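Local coordinates for protein glutamine synthetase (Helicobacter pylori, PDB 5ZLI) that is a glutamine synthetase of the I-beta type, assembled from twelve copies of a chain that joins a beta-grasp domain to a catalytic domain, at residues 81-86 against 242-247; 182-187 against 194-199; 384-389 against 438-443; 425-430 against 461-466. All coordinates share one frame; numbering follows the deposited sequence.

Contact 1. Residues 81-86 against 242-247; sequences LVRYFI and ADNVQK
Arg-83 and Asp-243 form the salt bridge of this contact. Arg-83 NH2 lies 3.1 Å from Asp-243 OD2 with an N-H...O angle of 161°, and Arg-83 NE adds a weak bond to the same oxygen. OD2 sits at the edge of the guanidinium, in its plane, and is itself met from above the carboxylate plane, the two planes being 48° apart. Arg-115 binds OD2 as well, so this one oxygen answers two arginines. The contact joins the beta-grasp part of the chain, at a corner leading into strand 84-87, to helix 238-258 of the catalytic part.

A second polar link runs from side chain to backbone: Lys-247 NZ donates to Arg-83 O at 2.7 Å. NZ also donates to Val-213 O, its stronger partner, so the ammonium is shared between two backbone carbonyls. The lysine reaches them because its chain stays extended beyond CG, chi2 to chi4 all close to anti.

On the way it passes over one face of the Phe-85 ring. Lys-247 CD lies 4.1 Å from the centroid of the Phe-85 ring, 25° off the normal, a CH-pi contact offset toward the rim; Phe-98 of strand 94-103 also touches the lysine chain.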
loop_
_atom_site.group_PDB
_atom_site.type_symbol
_atom_site.label_atom_id
_atom_site.label_comp_id
_atom_site.label_asym_id
_atom_site.label_seq_id
_atom_site.Cartn_x
_atom_site.Cartn_y
_atom_site.Cartn_z
ATOM N N LEU B 81 19.572 -55.628 -13.084
ATOM C CA LEU B 81 20.129 -55.446 -11.753
ATOM C C LEU B 81 21.613 -55.114 -11.842
ATOM O O LEU B 81 22.470 -55.781 -11.273
ATOM C CB LEU B 81 19.866 -56.670 -10.895
ATOM C CG LEU B 81 18.361 -56.749 -10.645
ATOM C CD1 LEU B 81 17.936 -58.019 -9.905
ATOM C CD2 LEU B 81 17.917 -55.503 -9.920
ATOM N N VAL B 82 21.889 -54.025 -12.564
ATOM C CA VAL B 82 23.220 -53.439 -12.619
ATOM C C VAL B 82 23.075 -51.950 -12.356
ATOM O O VAL B 82 22.080 -51.324 -12.739
ATOM C CB VAL B 82 23.945 -53.678 -13.963
ATOM C CG1 VAL B 82 24.240 -55.163 -14.152
ATOM C CG2 VAL B 82 23.129 -53.109 -15.117
ATOM N N ARG B 83 24.087 -51.391 -11.693
ATOM C CA ARG B 83 24.195 -49.966 -11.398
ATOM C C ARG B 83 22.996 -49.439 -10.616
ATOM O O ARG B 83 22.720 -48.228 -10.634
ATOM C CB ARG B 83 24.414 -49.152 -12.676
ATOM C CG ARG B 83 25.771 -49.455 -13.283
ATOM C CD ARG B 83 26.008 -48.677 -14.543
ATOM N NE ARG B 83 25.092 -49.122 -15.581
ATOM C CZ ARG B 83 25.231 -50.249 -16.262
ATOM N NH1 ARG B 83 26.250 -51.078 -16.016
ATOM N NH2 ARG B 83 24.332 -50.550 -17.184
ATOM N N TYR B 84 22.274 -50.319 -9.924
ATOM C CA TYR B 84 21.250 -49.842 -9.012
ATOM C C TYR B 84 21.904 -49.023 -7.898
ATOM O O TYR B 84 23.129 -48.988 -7.752
ATOM C CB TYR B 84 20.400 -51.000 -8.459
ATOM C CG TYR B 84 21.126 -52.157 -7.808
ATOM C CD1 TYR B 84 21.659 -52.040 -6.539
ATOM C CD2 TYR B 84 21.208 -53.394 -8.437
ATOM C CE1 TYR B 84 22.298 -53.098 -5.924
ATOM C CE2 TYR B 84 21.857 -54.479 -7.827
ATOM C CZ TYR B 84 22.395 -54.314 -6.563
ATOM O OH TYR B 84 23.032 -55.336 -5.911
ATOM N N PHE B 85 21.089 -48.264 -7.180
ATOM C CA PHE B 85 21.658 -47.419 -6.154
ATOM C C PHE B 85 20.567 -46.975 -5.213
ATOM O O PHE B 85 19.409 -46.847 -5.609
ATOM C CB PHE B 85 22.332 -46.213 -6.780
ATOM C CG PHE B 85 21.408 -45.351 -7.565
ATOM C CD1 PHE B 85 20.996 -45.725 -8.845
ATOM C CD2 PHE B 85 20.992 -44.122 -7.062
ATOM C CE1 PHE B 85 20.134 -44.898 -9.610
ATOM C CE2 PHE B 85 20.164 -43.291 -7.810
ATOM C CZ PHE B 85 19.727 -43.688 -9.087
ATOM N N ILE B 86 20.945 -46.722 -3.964
ATOM C CA ILE B 86 19.993 -46.134 -3.030
ATOM C C ILE B 86 19.801 -44.659 -3.349
ATOM O O ILE B 86 20.767 -43.885 -3.385
ATOM C CB ILE B 86 20.467 -46.324 -1.585
ATOM C CG1 ILE B 86 20.367 -47.801 -1.194
ATOM C CG2 ILE B 86 19.718 -45.410 -0.677
ATOM C CD1 ILE B 86 20.776 -48.115 0.259
ATOM N N ALA B 242 25.288 -43.995 -21.042
ATOM C CA ALA B 242 23.979 -43.380 -21.137
ATOM C C ALA B 242 23.225 -43.530 -19.843
ATOM O O ALA B 242 22.402 -42.666 -19.502
ATOM C CB ALA B 242 23.179 -44.026 -22.268
ATOM N N ASP B 243 23.465 -44.633 -19.130
ATOM C CA ASP B 243 22.863 -44.802 -17.816
ATOM C C ASP B 243 23.348 -43.753 -16.834
ATOM O O ASP B 243 22.548 -43.129 -16.135
ATOM C CB ASP B 243 23.159 -46.185 -17.270
ATOM C CG ASP B 243 22.189 -47.198 -17.738
ATOM O OD1 ASP B 243 21.378 -46.906 -18.637
ATOM O OD2 ASP B 243 22.204 -48.288 -17.165
ATOM N N ASN B 244 24.655 -43.507 -16.802
ATOM C CA ASN B 244 25.153 -42.566 -15.813
ATOM C C ASN B 244 24.696 -41.166 -16.139
ATOM O O ASN B 244 24.522 -40.349 -15.236
ATOM C CB ASN B 244 26.681 -42.590 -15.759
ATOM C CG ASN B 244 27.225 -43.850 -15.162
ATOM O OD1 ASN B 244 26.569 -44.501 -14.351
ATOM N ND2 ASN B 244 28.429 -44.207 -15.557
ATOM N N VAL B 245 24.435 -40.898 -17.415
ATOM C CA VAL B 245 23.881 -39.612 -17.800
ATOM C C VAL B 245 22.505 -39.427 -17.173
ATOM O O VAL B 245 22.227 -38.380 -16.579
ATOM C CB VAL B 245 23.857 -39.486 -19.329
ATOM C CG1 VAL B 245 22.968 -38.317 -19.787
ATOM C CG2 VAL B 245 25.304 -39.369 -19.861
ATOM N N GLN B 246 21.632 -40.446 -17.256
ATOM C CA GLN B 246 20.333 -40.353 -16.572
ATOM C C GLN B 246 20.494 -40.064 -15.076
ATOM O O GLN B 246 19.814 -39.191 -14.532
ATOM C CB GLN B 246 19.482 -41.624 -16.763
ATOM C CG GLN B 246 18.974 -41.907 -18.175
ATOM C CD GLN B 246 18.210 -40.739 -18.827
ATOM O OE1 GLN B 246 18.824 -39.776 -19.282
ATOM N NE2 GLN B 246 16.875 -40.800 -18.821
ATOM N N LYS B 247 21.383 -40.797 -14.393
ATOM C CA LYS B 247 21.626 -40.552 -12.965
ATOM C C LYS B 247 22.118 -39.123 -12.723
ATOM O O LYS B 247 21.577 -38.409 -11.872
ATOM C CB LYS B 247 22.641 -41.547 -12.406
ATOM C CG LYS B 247 22.233 -43.005 -12.313
ATOM C CD LYS B 247 23.238 -43.708 -11.352
ATOM C CE LYS B 247 23.209 -45.227 -11.444
ATOM N NZ LYS B 247 24.119 -45.880 -10.491
#

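Contact 2. Residues 182-187 against 194-199; sequences HRPGKQ and PPTDTM
Thr-196 and His-182 bring together two parts of one irregular loop of the catalytic domain, which runs from strand 156-162 to helix 200-212 and has neither helix nor strand here. Thr-196 divides its two branches between two partners. Thr-196 OG1 lies 3.6 Å from His-182 CB, at the root of the imidazole, while Thr-196 CG2 is packed on Pro-184, 3.6 Å from Pro-184 N and 3.8 Å from Pro-184 CD. With chi1 at -57°, OG1 stands beside the backbone N and CG2 opposite that N, which sends the methyl to the proline.

His-182 turns its ring to other chains: NE2 has a weak hydrogen bond to Ala-263 O of a second subunit, ND1 a weak one to Ser-480 of a third, whose Tyr-479 ring also meets the imidazole. The loop is therefore wedged among subunits of the dodecamer. Pro-195, entered through a cis peptide bond, is a looser neighbour of the histidine and packs on Met-254 of the second subunit. Backbone and backbone meet in a CA-H...O contact: Thr-196 CA lies 3.6 Å from His-182 O, with an angle of 166° at the hydrogen.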
loop_
_atom_site.group_PDB
_atom_site.type_symbol
_atom_site.label_atom_id
_atom_site.label_comp_id
_atom_site.label_asym_id
_atom_site.label_seq_id
_atom_site.Cartn_x
_atom_site.Cartn_y
_atom_site.Cartn_z
ATOM N N HIS B 182 30.163 -8.387 -7.892
ATOM C CA HIS B 182 30.931 -9.580 -8.255
ATOM C C HIS B 182 30.144 -10.528 -9.152
ATOM O O HIS B 182 29.666 -11.579 -8.705
ATOM C CB HIS B 182 31.373 -10.329 -6.991
ATOM C CG HIS B 182 32.222 -9.510 -6.084
ATOM N ND1 HIS B 182 33.440 -8.996 -6.478
ATOM C CD2 HIS B 182 31.993 -9.030 -4.838
ATOM C CE1 HIS B 182 33.958 -8.285 -5.488
ATOM N NE2 HIS B 182 33.097 -8.285 -4.483
ATOM N N ARG B 183 30.029 -10.188 -10.433
ATOM C CA ARG B 183 29.245 -11.017 -11.317
ATOM C C ARG B 183 30.080 -11.290 -12.560
ATOM O O ARG B 183 30.700 -10.363 -13.109
ATOM C CB ARG B 183 27.891 -10.367 -11.674
ATOM C CG ARG B 183 26.823 -10.502 -10.583
ATOM C CD ARG B 183 25.480 -9.966 -11.038
ATOM N NE ARG B 183 24.449 -10.047 -9.997
ATOM C CZ ARG B 183 24.166 -9.065 -9.136
ATOM N NH1 ARG B 183 24.830 -7.899 -9.200
ATOM N NH2 ARG B 183 23.218 -9.248 -8.210
ATOM N N PRO B 184 30.138 -12.533 -13.021
ATOM C CA PRO B 184 30.817 -12.803 -14.285
ATOM C C PRO B 184 30.057 -12.146 -15.416
ATOM O O PRO B 184 28.820 -12.119 -15.425
ATOM C CB PRO B 184 30.756 -14.327 -14.390
ATOM C CG PRO B 184 29.457 -14.654 -13.721
ATOM C CD PRO B 184 29.285 -13.666 -12.605
ATOM N N GLY B 185 30.791 -11.610 -16.378
ATOM C CA GLY B 185 30.125 -11.085 -17.542
ATOM C C GLY B 185 29.386 -12.178 -18.290
ATOM O O GLY B 185 29.635 -13.378 -18.122
ATOM N N LYS B 186 28.426 -11.758 -19.101
ATOM C CA LYS B 186 28.037 -12.602 -20.211
ATOM C C LYS B 186 29.304 -13.205 -20.802
ATOM O O LYS B 186 30.249 -12.478 -21.143
ATOM C CB LYS B 186 27.275 -11.782 -21.266
ATOM C CG LYS B 186 26.290 -12.625 -22.095
ATOM C CD LYS B 186 25.352 -11.781 -22.955
ATOM C CE LYS B 186 24.229 -11.148 -22.135
ATOM N NZ LYS B 186 23.379 -10.240 -22.970
ATOM N N GLN B 187 29.367 -14.535 -20.825
ATOM C CA GLN B 187 30.512 -15.282 -21.349
ATOM C C GLN B 187 31.736 -15.240 -20.413
ATOM O O GLN B 187 32.845 -15.568 -20.838
ATOM C CB GLN B 187 30.904 -14.766 -22.746
ATOM C CG GLN B 187 30.026 -15.302 -23.872
ATOM C CD GLN B 187 30.669 -15.217 -25.253
ATOM O OE1 GLN B 187 31.382 -16.142 -25.670
ATOM N NE2 GLN B 187 30.409 -14.115 -25.973
ATOM N N PRO B 194 35.210 -17.698 -6.517
ATOM C CA PRO B 194 34.207 -17.062 -5.655
ATOM C C PRO B 194 34.768 -15.805 -5.029
ATOM O O PRO B 194 35.972 -15.698 -4.918
ATOM C CB PRO B 194 33.899 -18.139 -4.624
ATOM C CG PRO B 194 34.235 -19.445 -5.340
ATOM C CD PRO B 194 35.390 -19.129 -6.218
ATOM N N PRO B 195 33.910 -14.869 -4.613
ATOM C CA PRO B 195 32.441 -14.967 -4.543
ATOM C C PRO B 195 31.721 -14.710 -5.869
ATOM O O PRO B 195 30.497 -14.846 -5.936
ATOM C CB PRO B 195 32.068 -13.896 -3.512
ATOM C CG PRO B 195 33.374 -13.120 -3.227
ATOM C CD PRO B 195 34.379 -13.531 -4.232
ATOM N N THR B 196 32.491 -14.351 -6.902
ATOM C CA THR B 196 31.946 -14.272 -8.252
ATOM C C THR B 196 31.362 -15.620 -8.662
ATOM O O THR B 196 30.362 -15.694 -9.385
ATOM C CB THR B 196 33.046 -13.831 -9.222
ATOM O OG1 THR B 196 33.590 -12.576 -8.780
ATOM C CG2 THR B 196 32.509 -13.698 -10.649
ATOM N N ASP B 197 32.021 -16.694 -8.252
ATOM C CA ASP B 197 31.524 -18.048 -8.427
ATOM C C ASP B 197 30.646 -18.403 -7.228
ATOM O O ASP B 197 31.142 -18.622 -6.116
ATOM C CB ASP B 197 32.700 -19.010 -8.597
ATOM C CG ASP B 197 32.289 -20.473 -8.544
ATOM O OD1 ASP B 197 31.166 -20.821 -8.984
ATOM O OD2 ASP B 197 33.133 -21.269 -8.080
ATOM N N THR B 198 29.340 -18.462 -7.452
ATOM C CA THR B 198 28.420 -18.786 -6.380
ATOM C C THR B 198 28.151 -20.265 -6.250
ATOM O O THR B 198 27.546 -20.659 -5.255
ATOM C CB THR B 198 27.066 -18.159 -6.624
ATOM O OG1 THR B 198 26.440 -18.868 -7.708
ATOM C CG2 THR B 198 27.217 -16.694 -6.967
ATOM N N MET B 199 28.563 -21.089 -7.212
ATOM C CA MET B 199 28.123 -22.479 -7.251
ATOM C C MET B 199 29.178 -23.438 -6.729
ATOM O O MET B 199 29.095 -24.636 -6.988
ATOM C CB MET B 199 27.741 -22.879 -8.676
ATOM C CG MET B 199 26.886 -21.884 -9.406
ATOM S SD MET B 199 25.191 -21.870 -8.809
ATOM C CE MET B 199 24.410 -20.832 -10.054
#

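Contact 3. Residues 384-389 against 438-443; sequences ILMAGM and QYLKES
Met-386 fills the tight part of this contact, hooking its side chain from helix 377-393 over the short, weakly bonded helix 438-441. Bends at chi2 (-58°) and chi3 (-71°) fold the chain round so that its terminal methyl faces backbone carbonyls of 438-443: Met-386 CE lies 3.5 Å from Tyr-439 O and 3.7 Å from Glu-442 O. Nearer the root, Met-386 CB packs against one branch of Leu-440, 3.9 Å from its CD2, the two side chains crossing at a slant. Val-445 and Phe-446 also touch the methionine.

Beside it the Tyr-439 ring meets the next residue of the long helix. Tyr-439 CE2 is 3.8 Å from Ala-387 CB, and Met-386 O lies at the edge of the ring, near its plane. One ring face is occupied by Leu-440 CG of the same helix, and His-314 stacks on the tyrosine.

The looser side begins at the carboxylate of partly exposed Glu-442, where Glu-442 OE2 is 3.7 Å from Met-386 CE. Its other oxygen is close to Asp-390 OD1; the two like charges may favour a proton on one of them, an effect that Lys-393, which Glu-442 also touches, could offset. Beyond it, neither Lys-441, which pairs with Glu-448, nor the exposed Ser-443 touches 384-389.

Here one short helix docks through a few side chains on a long helix of the catalytic domain, in its all-helical C-terminal region.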
loop_
_atom_site.group_PDB
_atom_site.type_symbol
_atom_site.label_atom_id
_atom_site.label_comp_id
_atom_site.label_asym_id
_atom_site.label_seq_id
_atom_site.Cartn_x
_atom_site.Cartn_y
_atom_site.Cartn_z
ATOM N N ILE B 384 25.488 -42.813 -32.682
ATOM C CA ILE B 384 26.881 -42.460 -32.945
ATOM C C ILE B 384 27.699 -43.700 -33.254
ATOM O O ILE B 384 28.525 -43.695 -34.183
ATOM C CB ILE B 384 27.459 -41.655 -31.773
ATOM C CG1 ILE B 384 27.017 -40.200 -31.933
ATOM C CG2 ILE B 384 28.953 -41.805 -31.700
ATOM C CD1 ILE B 384 27.013 -39.421 -30.663
ATOM N N LEU B 385 27.478 -44.787 -32.502
ATOM C CA LEU B 385 28.243 -45.999 -32.774
ATOM C C LEU B 385 27.851 -46.621 -34.103
ATOM O O LEU B 385 28.718 -47.062 -34.854
ATOM C CB LEU B 385 28.105 -46.992 -31.635
ATOM C CG LEU B 385 28.811 -48.304 -31.979
ATOM C CD1 LEU B 385 30.333 -48.159 -32.131
ATOM C CD2 LEU B 385 28.484 -49.348 -30.889
ATOM N N MET B 386 26.563 -46.633 -34.436
ATOM C CA MET B 386 26.146 -47.188 -35.724
ATOM C C MET B 386 26.702 -46.390 -36.895
ATOM O O MET B 386 26.878 -46.940 -37.985
ATOM C CB MET B 386 24.624 -47.234 -35.850
ATOM C CG MET B 386 23.872 -48.138 -34.893
ATOM S SD MET B 386 24.303 -49.879 -34.902
ATOM C CE MET B 386 23.647 -50.416 -36.480
ATOM N N ALA B 387 26.970 -45.104 -36.709
ATOM C CA ALA B 387 27.504 -44.323 -37.815
ATOM C C ALA B 387 29.000 -44.482 -37.952
ATOM O O ALA B 387 29.529 -44.396 -39.068
ATOM C CB ALA B 387 27.187 -42.847 -37.639
ATOM N N GLY B 388 29.699 -44.652 -36.831
ATOM C CA GLY B 388 31.118 -44.910 -36.915
ATOM C C GLY B 388 31.418 -46.274 -37.493
ATOM O O GLY B 388 32.362 -46.421 -38.275
ATOM N N MET B 389 30.550 -47.255 -37.227
ATOM C CA MET B 389 30.810 -48.604 -37.718
ATOM C C MET B 389 30.601 -48.685 -39.217
ATOM O O MET B 389 31.338 -49.395 -39.912
ATOM C CB MET B 389 29.918 -49.622 -37.014
ATOM C CG MET B 389 30.307 -49.934 -35.593
ATOM S SD MET B 389 29.161 -51.125 -34.850
ATOM C CE MET B 389 29.570 -52.565 -35.843
ATOM N N GLN B 438 19.895 -46.030 -43.482
ATOM C CA GLN B 438 20.254 -47.438 -43.622
ATOM C C GLN B 438 21.334 -47.854 -42.636
ATOM O O GLN B 438 21.290 -48.961 -42.102
ATOM C CB GLN B 438 20.666 -47.751 -45.059
ATOM C CG GLN B 438 20.319 -49.179 -45.463
ATOM C CD GLN B 438 18.850 -49.514 -45.223
ATOM O OE1 GLN B 438 18.522 -50.452 -44.487
ATOM N NE2 GLN B 438 17.957 -48.742 -45.838
ATOM N N TYR B 439 22.306 -46.991 -42.372
ATOM C CA TYR B 439 23.368 -47.382 -41.465
ATOM C C TYR B 439 22.860 -47.627 -40.057
ATOM O O TYR B 439 23.568 -48.252 -39.263
ATOM C CB TYR B 439 24.442 -46.313 -41.429
ATOM C CG TYR B 439 23.962 -45.039 -40.818
ATOM C CD1 TYR B 439 23.249 -44.115 -41.568
ATOM C CD2 TYR B 439 24.178 -44.772 -39.471
ATOM C CE1 TYR B 439 22.800 -42.952 -41.006
ATOM C CE2 TYR B 439 23.714 -43.607 -38.898
ATOM C CZ TYR B 439 23.032 -42.700 -39.675
ATOM O OH TYR B 439 22.573 -41.533 -39.107
ATOM N N LEU B 440 21.670 -47.134 -39.722
ATOM C CA LEU B 440 21.044 -47.457 -38.444
ATOM C C LEU B 440 20.279 -48.771 -38.494
ATOM O O LEU B 440 20.179 -49.460 -37.474
ATOM C CB LEU B 440 20.078 -46.351 -38.056
ATOM C CG LEU B 440 20.761 -45.037 -37.784
ATOM C CD1 LEU B 440 19.752 -43.889 -37.904
ATOM C CD2 LEU B 440 21.336 -45.165 -36.380
ATOM N N LYS B 441 19.731 -49.135 -39.662
ATOM C CA LYS B 441 18.859 -50.298 -39.769
ATOM C C LYS B 441 19.625 -51.603 -39.849
ATOM O O LYS B 441 18.997 -52.667 -39.822
ATOM C CB LYS B 441 17.912 -50.146 -40.953
ATOM C CG LYS B 441 16.789 -49.218 -40.594
ATOM C CD LYS B 441 15.512 -49.497 -41.340
ATOM C CE LYS B 441 15.429 -48.639 -42.575
ATOM N NZ LYS B 441 14.204 -48.910 -43.368
ATOM N N GLU B 442 20.948 -51.536 -39.955
ATOM C CA GLU B 442 21.776 -52.725 -39.941
ATOM C C GLU B 442 21.413 -53.552 -38.716
ATOM O O GLU B 442 21.324 -53.017 -37.609
ATOM C CB GLU B 442 23.250 -52.299 -39.875
ATOM C CG GLU B 442 23.805 -51.693 -41.185
ATOM C CD GLU B 442 25.083 -50.845 -40.973
ATOM O OE1 GLU B 442 25.811 -50.544 -41.957
ATOM O OE2 GLU B 442 25.345 -50.447 -39.817
ATOM N N SER B 443 21.164 -54.850 -38.931
ATOM C CA SER B 443 20.866 -55.827 -37.869
ATOM C C SER B 443 19.704 -55.376 -36.978
ATOM O O SER B 443 19.632 -55.718 -35.788
ATOM C CB SER B 443 22.107 -56.161 -37.049
ATOM O OG SER B 443 23.186 -56.478 -37.917
#

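Contact 4. Residues 425-430 against 461-466; sequences TLRRSL and AEVFPW
Leu-426 and Val-463 make the apolar centre of this contact, a methyl-to-methyl meeting in which Leu-426 CD2 lies 3.9 Å from Val-463 CG2. Leu-426 CD2 also rests on the aliphatic root of Glu-462, 4.0 Å from its CB. Val-463 sends its other branch to the arginine next door: CG1 is 4.0 Å from Arg-427 NE.

Flat groups are met at their edges. Thr-425 CG2 touches the rim of the Trp-466 indole, 4.1 Å from CH2 and near the ring plane, while Phe-464 CE1 lies at the edge of the Arg-427 guanidinium, 3.9 Å from NH2, with the two planes 66° apart. A bend at chi3 (-82°) turns that guanidinium sharply off the line of its chain.

The charge of Arg-427 is met by Glu-467, just after 461-466, in a salt bridge through NE. Within 425-430, Thr-425 is the N-cap, its OG1 taking a weak bond from Arg-428 N.

The axes of 426-430 and 461-466, parts of helices 426-434 and 448-466, approach to 10.5 Å at 134°. Helix 326-331 lies against Leu-426 and Trp-466, helix 315-322 against Leu-430, and Trp-466 stacks on Trp-466 of a neighbouring subunit.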
loop_
_atom_site.group_PDB
_atom_site.type_symbol
_atom_site.label_atom_id
_atom_site.label_comp_id
_atom_site.label_asym_id
_atom_site.label_seq_id
_atom_site.Cartn_x
_atom_site.Cartn_y
_atom_site.Cartn_z
ATOM N N THR B 425 17.995 -26.551 -38.643
ATOM C CA THR B 425 16.806 -26.826 -37.879
ATOM C C THR B 425 16.692 -28.327 -37.691
ATOM O O THR B 425 17.269 -29.111 -38.453
ATOM C CB THR B 425 15.564 -26.246 -38.592
ATOM O OG1 THR B 425 15.525 -26.697 -39.955
ATOM C CG2 THR B 425 15.563 -24.753 -38.565
ATOM N N LEU B 426 15.910 -28.706 -36.676
ATOM C CA LEU B 426 15.560 -30.107 -36.471
ATOM C C LEU B 426 14.748 -30.669 -37.634
ATOM O O LEU B 426 14.818 -31.875 -37.921
ATOM C CB LEU B 426 14.778 -30.254 -35.174
ATOM C CG LEU B 426 14.241 -31.634 -34.848
ATOM C CD1 LEU B 426 15.363 -32.628 -34.809
ATOM C CD2 LEU B 426 13.514 -31.512 -33.519
ATOM N N ARG B 427 13.953 -29.825 -38.300
ATOM C CA ARG B 427 13.175 -30.306 -39.432
ATOM C C ARG B 427 14.101 -30.788 -40.541
ATOM O O ARG B 427 13.896 -31.872 -41.105
ATOM C CB ARG B 427 12.253 -29.207 -39.957
ATOM C CG ARG B 427 11.699 -29.494 -41.355
ATOM C CD ARG B 427 10.757 -28.416 -41.773
ATOM N NE ARG B 427 9.444 -28.631 -41.211
ATOM C CZ ARG B 427 8.489 -29.286 -41.838
ATOM N NH1 ARG B 427 8.728 -29.776 -43.042
ATOM N NH2 ARG B 427 7.309 -29.444 -41.267
ATOM N N ARG B 428 15.144 -30.006 -40.863
ATOM C CA ARG B 428 16.046 -30.466 -41.904
ATOM C C ARG B 428 16.820 -31.689 -41.421
ATOM O O ARG B 428 17.003 -32.629 -42.196
ATOM C CB ARG B 428 16.958 -29.320 -42.372
ATOM C CG ARG B 428 17.151 -29.285 -43.911
ATOM C CD ARG B 428 17.865 -28.030 -44.395
ATOM N NE ARG B 428 19.141 -27.784 -43.712
ATOM C CZ ARG B 428 19.856 -26.674 -43.862
ATOM N NH1 ARG B 428 21.009 -26.507 -43.224
ATOM N NH2 ARG B 428 19.392 -25.725 -44.659
ATOM N N SER B 429 17.185 -31.735 -40.126
ATOM C CA SER B 429 17.882 -32.889 -39.566
ATOM C C SER B 429 17.059 -34.162 -39.673
ATOM O O SER B 429 17.598 -35.231 -39.976
ATOM C CB SER B 429 18.202 -32.635 -38.107
ATOM O OG SER B 429 19.213 -31.677 -38.012
ATOM N N LEU B 430 15.744 -34.067 -39.462
ATOM C CA LEU B 430 14.930 -35.267 -39.586
ATOM C C LEU B 430 14.816 -35.671 -41.041
ATOM O O LEU B 430 14.943 -36.857 -41.372
ATOM C CB LEU B 430 13.554 -35.057 -38.968
ATOM C CG LEU B 430 13.635 -34.939 -37.447
ATOM C CD1 LEU B 430 12.333 -34.444 -36.839
ATOM C CD2 LEU B 430 14.007 -36.284 -36.862
ATOM N N ALA B 461 6.060 -33.095 -31.223
ATOM C CA ALA B 461 6.430 -32.497 -29.943
ATOM C C ALA B 461 7.149 -31.164 -30.108
ATOM O O ALA B 461 6.812 -30.194 -29.426
ATOM C CB ALA B 461 7.316 -33.456 -29.148
ATOM N N GLU B 462 8.093 -31.073 -31.049
ATOM C CA GLU B 462 9.031 -29.953 -31.141
ATOM C C GLU B 462 8.868 -29.076 -32.374
ATOM O O GLU B 462 8.946 -27.857 -32.264
ATOM C CB GLU B 462 10.476 -30.448 -31.067
ATOM C CG GLU B 462 11.004 -30.691 -29.649
ATOM C CD GLU B 462 11.081 -32.152 -29.248
ATOM O OE1 GLU B 462 11.487 -32.423 -28.096
ATOM O OE2 GLU B 462 10.747 -33.032 -30.073
ATOM N N VAL B 463 8.712 -29.648 -33.560
ATOM C CA VAL B 463 8.766 -28.849 -34.774
ATOM C C VAL B 463 7.453 -28.108 -34.998
ATOM O O VAL B 463 7.412 -26.869 -35.017
ATOM C CB VAL B 463 9.139 -29.724 -35.980
ATOM C CG1 VAL B 463 9.181 -28.854 -37.207
ATOM C CG2 VAL B 463 10.505 -30.387 -35.766
ATOM N N PHE B 464 6.361 -28.860 -35.161
ATOM C CA PHE B 464 5.053 -28.250 -35.388
ATOM C C PHE B 464 4.674 -27.213 -34.333
ATOM O O PHE B 464 3.977 -26.247 -34.687
ATOM C CB PHE B 464 3.961 -29.335 -35.474
ATOM C CG PHE B 464 4.105 -30.288 -36.635
ATOM C CD1 PHE B 464 4.285 -29.813 -37.930
ATOM C CD2 PHE B 464 4.007 -31.654 -36.444
ATOM C CE1 PHE B 464 4.396 -30.693 -39.009
ATOM C CE2 PHE B 464 4.126 -32.528 -37.508
ATOM C CZ PHE B 464 4.319 -32.046 -38.792
ATOM N N PRO B 465 4.996 -27.382 -33.050
ATOM C CA PRO B 465 4.761 -26.280 -32.097
ATOM C C PRO B 465 5.701 -25.082 -32.242
ATOM O O PRO B 465 5.284 -23.947 -31.987
ATOM C CB PRO B 465 4.896 -26.973 -30.739
ATOM C CG PRO B 465 4.554 -28.397 -31.009
ATOM C CD PRO B 465 5.174 -28.665 -32.353
ATOM N N TRP B 466 6.977 -25.293 -32.526
ATOM C CA TRP B 466 7.884 -24.164 -32.727
ATOM C C TRP B 466 7.630 -23.440 -34.049
ATOM O O TRP B 466 7.887 -22.229 -34.150
ATOM C CB TRP B 466 9.332 -24.647 -32.650
ATOM C CG TRP B 466 10.365 -23.595 -32.890
ATOM C CD1 TRP B 466 10.622 -22.479 -32.126
ATOM C CD2 TRP B 466 11.282 -23.553 -33.975
ATOM N NE1 TRP B 466 11.661 -21.754 -32.668
ATOM C CE2 TRP B 466 12.079 -22.396 -33.811
ATOM C CE3 TRP B 466 11.516 -24.384 -35.067
ATOM C CZ2 TRP B 466 13.089 -22.061 -34.704
ATOM C CZ3 TRP B 466 12.503 -24.049 -35.948
ATOM C CH2 TRP B 466 13.288 -22.902 -35.759
#

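How the contacts relate
Contacts 1, 2 and 3 are buried, 1 and 3 without touching another subunit; helix 377-393, which carries 384-389, also packs on Ala-242 of contact 1. The chemistry of these two differs, charge and a lysine-to-carbonyl bond in contact 1 against apolar groups and a methionine in contact 3. Contacts 3 and 4 alternate along the chain, with helices 426-434, 438-441 and 448-466 in succession; their nearest atoms are about 8 Å apart. Contact 4 is partly buried and meets one neighbouring subunit, contact 2 three. Contact 2, its centre about 26 Å from the chain centre, joins loop to loop, and lies within the span of chain that contact 1 closes.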